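Local structure of NLP/P60 (Enterococcus faecium, 6B8C) at residues L95-S100 / Y105-A110; S56-Y61 / Q115-P120. The protein hydrolyses bacterial peptidoglycan, probably as a cysteine endopeptidase of the NlpC/P60 family, generating muropeptides that enhance host immunity. All coordinates share one frame; numbering follows the deposited sequence.

How the contacts relate
The two contacts lie with their centres about 9 Å apart in one papain-like NlpC/P60 fold. Contact 1 is the hairpin of strands 95-98 and 106-112; contact 2 sets helix 55-67 against strand 115-118, next to 106-112 in the same antiparallel sheet. Along the chain the helix comes first, then the hairpin, then strand 115-118, so contact 1 is nested inside the loop that contact 2 closes. I109 O and I117 N bond backbone to backbone, and H106 NE2 lies 3.0 Å from H118 ND1, a probable hydrogen bond. With C55 at the start of the helix touching H106, this is consistent with the family's Cys-His-His catalytic site.

Contact 1 (L95-S100 / Y105-A110); sequences LLFWGS and YHVAIA
L96 O is gripped from the facing strand by A108 N at 2.9 Å, in the carbonyl plane, and by the CA-H of V107. This is the antiparallel hairpin of strands 95-98 and 106-112, in the central sheet of the papain-like fold. L96 N returns the bond to A108 O, and W98 N repeats it to H106 O with an N-H...O angle of 169°.

On the face carrying W98, A108 and H106, the indole lies beside the imidazole, their planes at 86°. H106 turns its edge to the indole: H106 CD2 sits over the six-membered ring, offset toward its rim, 3.6 Å from W98 CE3. With CG anti to the backbone N (chi1 -164°), the imidazole lies alongside W98. A108 CB comes in obliquely on W98 CZ3 and CH2, 3.9 Å from CZ3, and A110 CB fits against L96 CG and CD1.

The other face is apolar. V107 CG2 stands over the F97 ring, 3.7 Å from its centroid, while L95 CD2 reaches V107 CG2 and I109 CG1. At the turn end Y105 N bonds to W98 O, and the phenol ring swings across so that W98 CB sits over its face, 3.5 Å from Y105 CZ.

Contact 2 (S56-Y61 / Q115-P120); sequences SGFTRY and QYIHAP
F58 and I117 meet at about a right angle, and this crossing carries the contact between helix 55-67 and strand 115-118, the helix-on-sheet packing at the core of the papain-like NlpC/P60 fold. The F58 side chain points from the helix toward the strand, its ring swung opposite the backbone N (chi1 171°), and touches it with the far rim. F58 CZ presses on the I117 branch, 4.0 Å from both CG1 and CD1. Fully extended (chi1 175°), I117 brings that branch to the ring although its CB does not head for the helix. I117 O lies in the plane of the F58 ring, at its edge, 3.9 Å from CE2. Beside this, the ring meets H118 CA and A119 N obliquely, and A119 CB faces F58 CB at 4.4 Å. No hydrogen bond crosses; van der Waals contact of F58 with I117, A119 and the strand backbone makes the joint.

H118 leaves the strand away from the helix. Its imidazole is sandwiched between Y116 CE1, 3.7 Å above one face, and P120 CA, 3.8 Å from the opposite one, both toward the rim; with the H118 ND1 to H106 NE2 hydrogen bond this should restrict its rotation.

A35, from helix 28-36, touches both F58 and I117. Next along the sheet, T59 extends the helix packing to V107 of strand 106-112 and L95 of strand 95-98.

Contact 1 (L95-S100 / Y105-A110)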
ATOM      1  N   LEU A  95       4.033   3.656  -3.406  1.00 81.29           N
ATOM      2  CA  LEU A  95       4.008   2.587  -2.418  1.00 76.81           C
ATOM      3  C   LEU A  95       5.034   2.876  -1.330  1.00 76.57           C
ATOM      4  O   LEU A  95       6.092   3.442  -1.602  1.00 78.76           O
ATOM      5  CB  LEU A  95       4.285   1.232  -3.074  1.00 76.39           C
ATOM      6  CG  LEU A  95       3.174   0.665  -3.967  1.00 74.44           C
ATOM      7  CD1 LEU A  95       3.643  -0.568  -4.723  1.00 75.80           C
ATOM      8  CD2 LEU A  95       1.946   0.338  -3.137  1.00 70.84           C
ATOM      9  N   LEU A  96       4.710   2.507  -0.093  1.00 75.14           N
ATOM     10  CA  LEU A  96       5.590   2.699   1.053  1.00 74.84           C
ATOM     11  C   LEU A  96       5.872   1.344   1.681  1.00 72.93           C
ATOM     12  O   LEU A  96       4.945   0.553   1.885  1.00 70.71           O
ATOM     13  CB  LEU A  96       4.962   3.636   2.086  1.00 73.76           C
ATOM     14  CG  LEU A  96       4.460   4.985   1.576  1.00 75.91           C
ATOM     15  CD1 LEU A  96       3.680   5.699   2.661  1.00 73.90           C
ATOM     16  CD2 LEU A  96       5.620   5.842   1.099  1.00 81.86           C
ATOM     17  N   PHE A  97       7.138   1.087   2.003  1.00 76.04           N
ATOM     18  CA  PHE A  97       7.586  -0.237   2.416  1.00 76.07           C
ATOM     19  C   PHE A  97       8.306  -0.165   3.753  1.00 77.13           C
ATOM     20  O   PHE A  97       9.183   0.687   3.952  1.00 79.07           O
ATOM     21  CB  PHE A  97       8.504  -0.860   1.357  1.00 77.82           C
ATOM     22  CG  PHE A  97       7.788  -1.263   0.104  1.00 75.67           C
ATOM     23  CD1 PHE A  97       7.641  -0.371  -0.945  1.00 75.71           C
ATOM     24  CD2 PHE A  97       7.243  -2.531  -0.018  1.00 73.52           C
ATOM     25  CE1 PHE A  97       6.973  -0.739  -2.098  1.00 74.74           C
ATOM     26  CE2 PHE A  97       6.576  -2.906  -1.167  1.00 72.61           C
ATOM     27  CZ  PHE A  97       6.440  -2.007  -2.209  1.00 73.41           C
ATOM     28  N   TRP A  98       7.917  -1.061   4.660  1.00 75.10           N
ATOM     29  CA  TRP A  98       8.608  -1.283   5.919  1.00 76.62           C
ATOM     30  C   TRP A  98       9.553  -2.464   5.774  1.00 79.20           C
ATOM     31  O   TRP A  98       9.198  -3.486   5.182  1.00 78.77           O
ATOM     32  CB  TRP A  98       7.617  -1.580   7.046  1.00 73.62           C
ATOM     33  CG  TRP A  98       6.875  -0.406   7.590  1.00 72.17           C
ATOM     34  CD1 TRP A  98       7.010   0.135   8.832  1.00 72.70           C
ATOM     35  CD2 TRP A  98       5.858   0.355   6.927  1.00 70.70           C
ATOM     36  NE1 TRP A  98       6.146   1.192   8.985  1.00 71.57           N
ATOM     37  CE2 TRP A  98       5.427   1.348   7.830  1.00 70.23           C
ATOM     38  CE3 TRP A  98       5.273   0.298   5.660  1.00 69.96           C
ATOM     39  CZ2 TRP A  98       4.441   2.277   7.505  1.00 68.69           C
ATOM     40  CZ3 TRP A  98       4.294   1.221   5.339  1.00 69.37           C
ATOM     41  CH2 TRP A  98       3.889   2.198   6.257  1.00 68.39           C
ATOM     42  N   GLY A  99      10.741  -2.334   6.345  1.00 81.48           N
ATOM     43  CA  GLY A  99      11.757  -3.362   6.243  1.00 84.69           C
ATOM     44  C   GLY A  99      12.802  -3.018   5.202  1.00 86.90           C
ATOM     45  O   GLY A  99      12.731  -2.005   4.499  1.00 86.71           O
ATOM     46  N   SER A 100      13.775  -3.886   5.103  1.00 86.90           N
ATOM     47  CA  SER A 100      14.840  -3.621   4.148  1.00 90.90           C
ATOM     48  C   SER A 100      14.521  -4.260   2.800  1.00 91.21           C
ATOM     49  O   SER A 100      13.783  -5.250   2.737  1.00 89.23           O
ATOM     50  CB  SER A 100      16.168  -4.158   4.674  1.00 95.32           C
ATOM     51  OG  SER A 100      16.078  -5.542   4.965  1.00 97.01           O
ATOM     52  N   TYR A 105       8.241  -6.266   5.172  1.00 78.25           N
ATOM     53  CA  TYR A 105       7.187  -6.973   5.879  1.00 74.53           C
ATOM     54  C   TYR A 105       5.863  -6.222   5.869  1.00 69.63           C
ATOM     55  O   TYR A 105       4.870  -6.742   6.393  1.00 67.00           O
ATOM     56  CB  TYR A 105       7.616  -7.257   7.329  1.00 75.40           C
ATOM     57  CG  TYR A 105       7.996  -6.027   8.132  1.00 75.61           C
ATOM     58  CD1 TYR A 105       7.033  -5.294   8.813  1.00 73.26           C
ATOM     59  CD2 TYR A 105       9.319  -5.604   8.213  1.00 78.43           C
ATOM     60  CE1 TYR A 105       7.372  -4.173   9.548  1.00 73.87           C
ATOM     61  CE2 TYR A 105       9.670  -4.482   8.949  1.00 78.97           C
ATOM     62  CZ  TYR A 105       8.688  -3.771   9.615  1.00 76.65           C
ATOM     63  OH  TYR A 105       9.022  -2.654  10.349  1.00 77.08           O
ATOM     64  N   HIS A 106       5.814  -5.027   5.289  1.00 71.96           N
ATOM     65  CA  HIS A 106       4.594  -4.236   5.287  1.00 67.44           C
ATOM     66  C   HIS A 106       4.655  -3.236   4.145  1.00 67.91           C
ATOM     67  O   HIS A 106       5.731  -2.759   3.775  1.00 70.12           O
ATOM     68  CB  HIS A 106       4.393  -3.506   6.619  1.00 64.98           C
ATOM     69  CG  HIS A 106       3.003  -2.988   6.814  1.00 60.68           C
ATOM     70  ND1 HIS A 106       1.954  -3.798   7.193  1.00 58.82           N
ATOM     71  CD2 HIS A 106       2.485  -1.745   6.671  1.00 60.10           C
ATOM     72  CE1 HIS A 106       0.852  -3.076   7.282  1.00 56.84           C
ATOM     73  NE2 HIS A 106       1.146  -1.827   6.969  1.00 57.98           N
ATOM     74  N   VAL A 107       3.480  -2.910   3.612  1.00 66.51           N
ATOM     75  CA  VAL A 107       3.346  -1.979   2.501  1.00 66.50           C
ATOM     76  C   VAL A 107       2.072  -1.168   2.698  1.00 64.07           C
ATOM     77  O   VAL A 107       1.108  -1.626   3.316  1.00 62.56           O
ATOM     78  CB  VAL A 107       3.330  -2.719   1.142  1.00 60.93           C
ATOM     79  CG1 VAL A 107       2.041  -3.508   0.981  1.00 60.44           C
ATOM     80  CG2 VAL A 107       3.519  -1.747  -0.010  1.00 62.51           C
ATOM     81  N   ALA A 108       2.086   0.057   2.184  1.00 63.64           N
ATOM     82  CA  ALA A 108       0.911   0.919   2.206  1.00 62.67           C
ATOM     83  C   ALA A 108       0.931   1.801   0.965  1.00 64.18           C
ATOM     84  O   ALA A 108       1.925   1.861   0.242  1.00 65.71           O
ATOM     85  CB  ALA A 108       0.853   1.768   3.481  1.00 62.41           C
ATOM     86  N   ILE A 109      -0.185   2.484   0.717  1.00 63.46           N
ATOM     87  CA  ILE A 109      -0.296   3.427  -0.391  1.00 66.02           C
ATOM     88  C   ILE A 109      -0.122   4.839   0.151  1.00 67.15           C
ATOM     89  O   ILE A 109      -0.844   5.257   1.066  1.00 64.76           O
ATOM     90  CB  ILE A 109      -1.639   3.281  -1.128  1.00 65.67           C
ATOM     91  CG1 ILE A 109      -1.678   1.966  -1.914  1.00 65.57           C
ATOM     92  CG2 ILE A 109      -1.858   4.459  -2.069  1.00 67.52           C
ATOM     93  CD1 ILE A 109      -3.042   1.620  -2.455  1.00 64.11           C
ATOM     94  N   ALA A 110       0.832   5.571  -0.414  1.00 69.74           N
ATOM     95  CA  ALA A 110       1.101   6.927   0.038  1.00 71.78           C
ATOM     96  C   ALA A 110      -0.053   7.855  -0.314  1.00 73.06           C
ATOM     97  O   ALA A 110      -0.606   7.800  -1.417  1.00 73.49           O
ATOM     98  CB  ALA A 110       2.397   7.448  -0.583  1.00 74.37           C
TER

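Contact 2 (S56-Y61 / Q115-P120)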
ATOM      1  N   SER A  56      -0.521  -6.595   1.585  1.00 63.51           N
ATOM      2  CA  SER A  56      -0.129  -6.665   0.179  1.00 65.41           C
ATOM      3  C   SER A  56      -1.328  -6.892  -0.738  1.00 64.99           C
ATOM      4  O   SER A  56      -1.350  -6.390  -1.870  1.00 64.45           O
ATOM      5  CB  SER A  56       0.919  -7.762  -0.020  1.00 67.76           C
ATOM      6  OG  SER A  56       0.500  -8.983   0.565  1.00 68.90           O
ATOM      7  N   GLY A  57      -2.320  -7.660  -0.277  1.00 63.06           N
ATOM      8  CA  GLY A  57      -3.505  -7.890  -1.088  1.00 62.04           C
ATOM      9  C   GLY A  57      -4.263  -6.610  -1.376  1.00 61.10           C
ATOM     10  O   GLY A  57      -4.767  -6.410  -2.482  1.00 63.01           O
ATOM     11  N   PHE A  58      -4.317  -5.711  -0.395  1.00 60.34           N
ATOM     12  CA  PHE A  58      -5.012  -4.440  -0.570  1.00 59.00           C
ATOM     13  C   PHE A  58      -4.352  -3.586  -1.652  1.00 60.40           C
ATOM     14  O   PHE A  58      -5.022  -3.104  -2.577  1.00 60.04           O
ATOM     15  CB  PHE A  58      -5.049  -3.711   0.774  1.00 57.01           C
ATOM     16  CG  PHE A  58      -5.537  -2.305   0.686  1.00 55.57           C
ATOM     17  CD1 PHE A  58      -6.807  -2.031   0.220  1.00 54.50           C
ATOM     18  CD2 PHE A  58      -4.728  -1.253   1.081  1.00 55.65           C
ATOM     19  CE1 PHE A  58      -7.261  -0.730   0.140  1.00 54.91           C
ATOM     20  CE2 PHE A  58      -5.175   0.051   1.002  1.00 55.39           C
ATOM     21  CZ  PHE A  58      -6.442   0.313   0.531  1.00 55.38           C
ATOM     22  N   THR A  59      -3.033  -3.393  -1.555  1.00 60.41           N
ATOM     23  CA  THR A  59      -2.325  -2.585  -2.546  1.00 62.84           C
ATOM     24  C   THR A  59      -2.389  -3.221  -3.930  1.00 65.65           C
ATOM     25  O   THR A  59      -2.578  -2.521  -4.940  1.00 66.34           O
ATOM     26  CB  THR A  59      -0.871  -2.379  -2.116  1.00 63.51           C
ATOM     27  OG1 THR A  59      -0.199  -3.644  -2.068  1.00 65.00           O
ATOM     28  CG2 THR A  59      -0.807  -1.734  -0.740  1.00 61.40           C
ATOM     29  N   ARG A  60      -2.230  -4.549  -4.001  1.00 63.92           N
ATOM     30  CA  ARG A  60      -2.350  -5.231  -5.283  1.00 67.35           C
ATOM     31  C   ARG A  60      -3.731  -5.030  -5.886  1.00 64.60           C
ATOM     32  O   ARG A  60      -3.859  -4.791  -7.091  1.00 65.73           O
ATOM     33  CB  ARG A  60      -2.057  -6.722  -5.119  1.00 71.29           C
ATOM     34  CG  ARG A  60      -2.188  -7.503  -6.414  1.00 76.39           C
ATOM     35  CD  ARG A  60      -1.676  -8.926  -6.281  1.00 78.98           C
ATOM     36  NE  ARG A  60      -2.730  -9.869  -5.923  1.00 78.57           N
ATOM     37  CZ  ARG A  60      -3.538 -10.452  -6.802  1.00 81.15           C
ATOM     38  NH1 ARG A  60      -4.472 -11.298  -6.389  1.00 81.76           N
ATOM     39  NH2 ARG A  60      -3.417 -10.184  -8.098  1.00 83.75           N
ATOM     40  N   TYR A  61      -4.779  -5.114  -5.062  1.00 67.08           N
ATOM     41  CA  TYR A  61      -6.136  -4.957  -5.568  1.00 65.20           C
ATOM     42  C   TYR A  61      -6.374  -3.544  -6.082  1.00 65.19           C
ATOM     43  O   TYR A  61      -6.997  -3.356  -7.134  1.00 65.79           O
ATOM     44  CB  TYR A  61      -7.140  -5.310  -4.471  1.00 61.64           C
ATOM     45  CG  TYR A  61      -8.553  -5.479  -4.976  1.00 61.01           C
ATOM     46  CD1 TYR A  61      -9.479  -4.447  -4.871  1.00 59.70           C
ATOM     47  CD2 TYR A  61      -8.956  -6.667  -5.574  1.00 62.18           C
ATOM     48  CE1 TYR A  61     -10.771  -4.601  -5.339  1.00 60.37           C
ATOM     49  CE2 TYR A  61     -10.243  -6.829  -6.049  1.00 62.74           C
ATOM     50  CZ  TYR A  61     -11.147  -5.794  -5.930  1.00 61.56           C
ATOM     51  OH  TYR A  61     -12.432  -5.955  -6.398  1.00 61.52           O
ATOM     52  N   GLN A 115       1.083  10.764   5.138  1.00 74.49           N
ATOM     53  CA  GLN A 115      -0.104   9.960   5.370  1.00 70.27           C
ATOM     54  C   GLN A 115      -0.136   8.791   4.399  1.00 67.47           C
ATOM     55  O   GLN A 115       0.374   8.875   3.279  1.00 69.16           O
ATOM     56  CB  GLN A 115      -1.375  10.798   5.213  1.00 70.64           C
ATOM     57  CG  GLN A 115      -1.427  11.994   6.138  1.00 72.68           C
ATOM     58  CD  GLN A 115      -2.352  13.076   5.632  1.00 74.57           C
ATOM     59  OE1 GLN A 115      -1.954  14.233   5.504  1.00 78.40           O
ATOM     60  NE2 GLN A 115      -3.595  12.710   5.342  1.00 72.62           N
ATOM     61  N   TYR A 116      -0.743   7.696   4.839  1.00 66.53           N
ATOM     62  CA  TYR A 116      -0.908   6.534   3.986  1.00 64.30           C
ATOM     63  C   TYR A 116      -2.205   5.835   4.355  1.00 60.01           C
ATOM     64  O   TYR A 116      -2.880   6.196   5.320  1.00 58.34           O
ATOM     65  CB  TYR A 116       0.286   5.579   4.092  1.00 65.94           C
ATOM     66  CG  TYR A 116       0.737   5.293   5.503  1.00 66.44           C
ATOM     67  CD1 TYR A 116       0.085   4.347   6.285  1.00 64.34           C
ATOM     68  CD2 TYR A 116       1.834   5.953   6.045  1.00 68.53           C
ATOM     69  CE1 TYR A 116       0.506   4.076   7.573  1.00 64.23           C
ATOM     70  CE2 TYR A 116       2.261   5.690   7.328  1.00 68.68           C
ATOM     71  CZ  TYR A 116       1.595   4.752   8.087  1.00 66.68           C
ATOM     72  OH  TYR A 116       2.023   4.493   9.369  1.00 66.92           O
ATOM     73  N   ILE A 117      -2.551   4.829   3.565  1.00 60.46           N
ATOM     74  CA  ILE A 117      -3.731   4.015   3.805  1.00 57.62           C
ATOM     75  C   ILE A 117      -3.316   2.560   3.658  1.00 56.68           C
ATOM     76  O   ILE A 117      -2.512   2.225   2.780  1.00 57.60           O
ATOM     77  CB  ILE A 117      -4.882   4.388   2.841  1.00 57.34           C
ATOM     78  CG1 ILE A 117      -6.074   3.451   3.027  1.00 55.04           C
ATOM     79  CG2 ILE A 117      -4.396   4.403   1.391  1.00 59.92           C
ATOM     80  CD1 ILE A 117      -7.287   3.877   2.248  1.00 56.27           C
ATOM     81  N   HIS A 118      -3.827   1.701   4.538  1.00 54.24           N
ATOM     82  CA  HIS A 118      -3.330   0.332   4.558  1.00 54.25           C
ATOM     83  C   HIS A 118      -4.286  -0.584   5.303  1.00 54.73           C
ATOM     84  O   HIS A 118      -5.156  -0.139   6.058  1.00 54.88           O
ATOM     85  CB  HIS A 118      -1.935   0.250   5.195  1.00 53.93           C
ATOM     86  CG  HIS A 118      -1.885   0.701   6.623  1.00 52.32           C
ATOM     87  ND1 HIS A 118      -0.857   0.353   7.473  1.00 52.83           N
ATOM     88  CD2 HIS A 118      -2.724   1.478   7.350  1.00 51.29           C
ATOM     89  CE1 HIS A 118      -1.066   0.893   8.661  1.00 52.18           C
ATOM     90  NE2 HIS A 118      -2.192   1.581   8.612  1.00 51.74           N
ATOM     91  N   ALA A 119      -4.112  -1.883   5.053  1.00 54.78           N
ATOM     92  CA  ALA A 119      -4.627  -2.949   5.896  1.00 55.24           C
ATOM     93  C   ALA A 119      -3.595  -3.163   6.996  1.00 55.64           C
ATOM     94  O   ALA A 119      -2.554  -3.786   6.757  1.00 57.82           O
ATOM     95  CB  ALA A 119      -4.868  -4.228   5.092  1.00 56.92           C
ATOM     96  N   PRO A 120      -3.835  -2.642   8.198  1.00 55.01           N
ATOM     97  CA  PRO A 120      -2.752  -2.527   9.188  1.00 56.12           C
ATOM     98  C   PRO A 120      -2.245  -3.857   9.731  1.00 57.97           C
ATOM     99  O   PRO A 120      -1.047  -4.136   9.636  1.00 60.38           O
ATOM    100  CB  PRO A 120      -3.387  -1.681  10.300  1.00 55.20           C
ATOM    101  CG  PRO A 120      -4.596  -1.049   9.678  1.00 53.89           C
ATOM    102  CD  PRO A 120      -5.087  -2.052   8.688  1.00 53.78           C
TER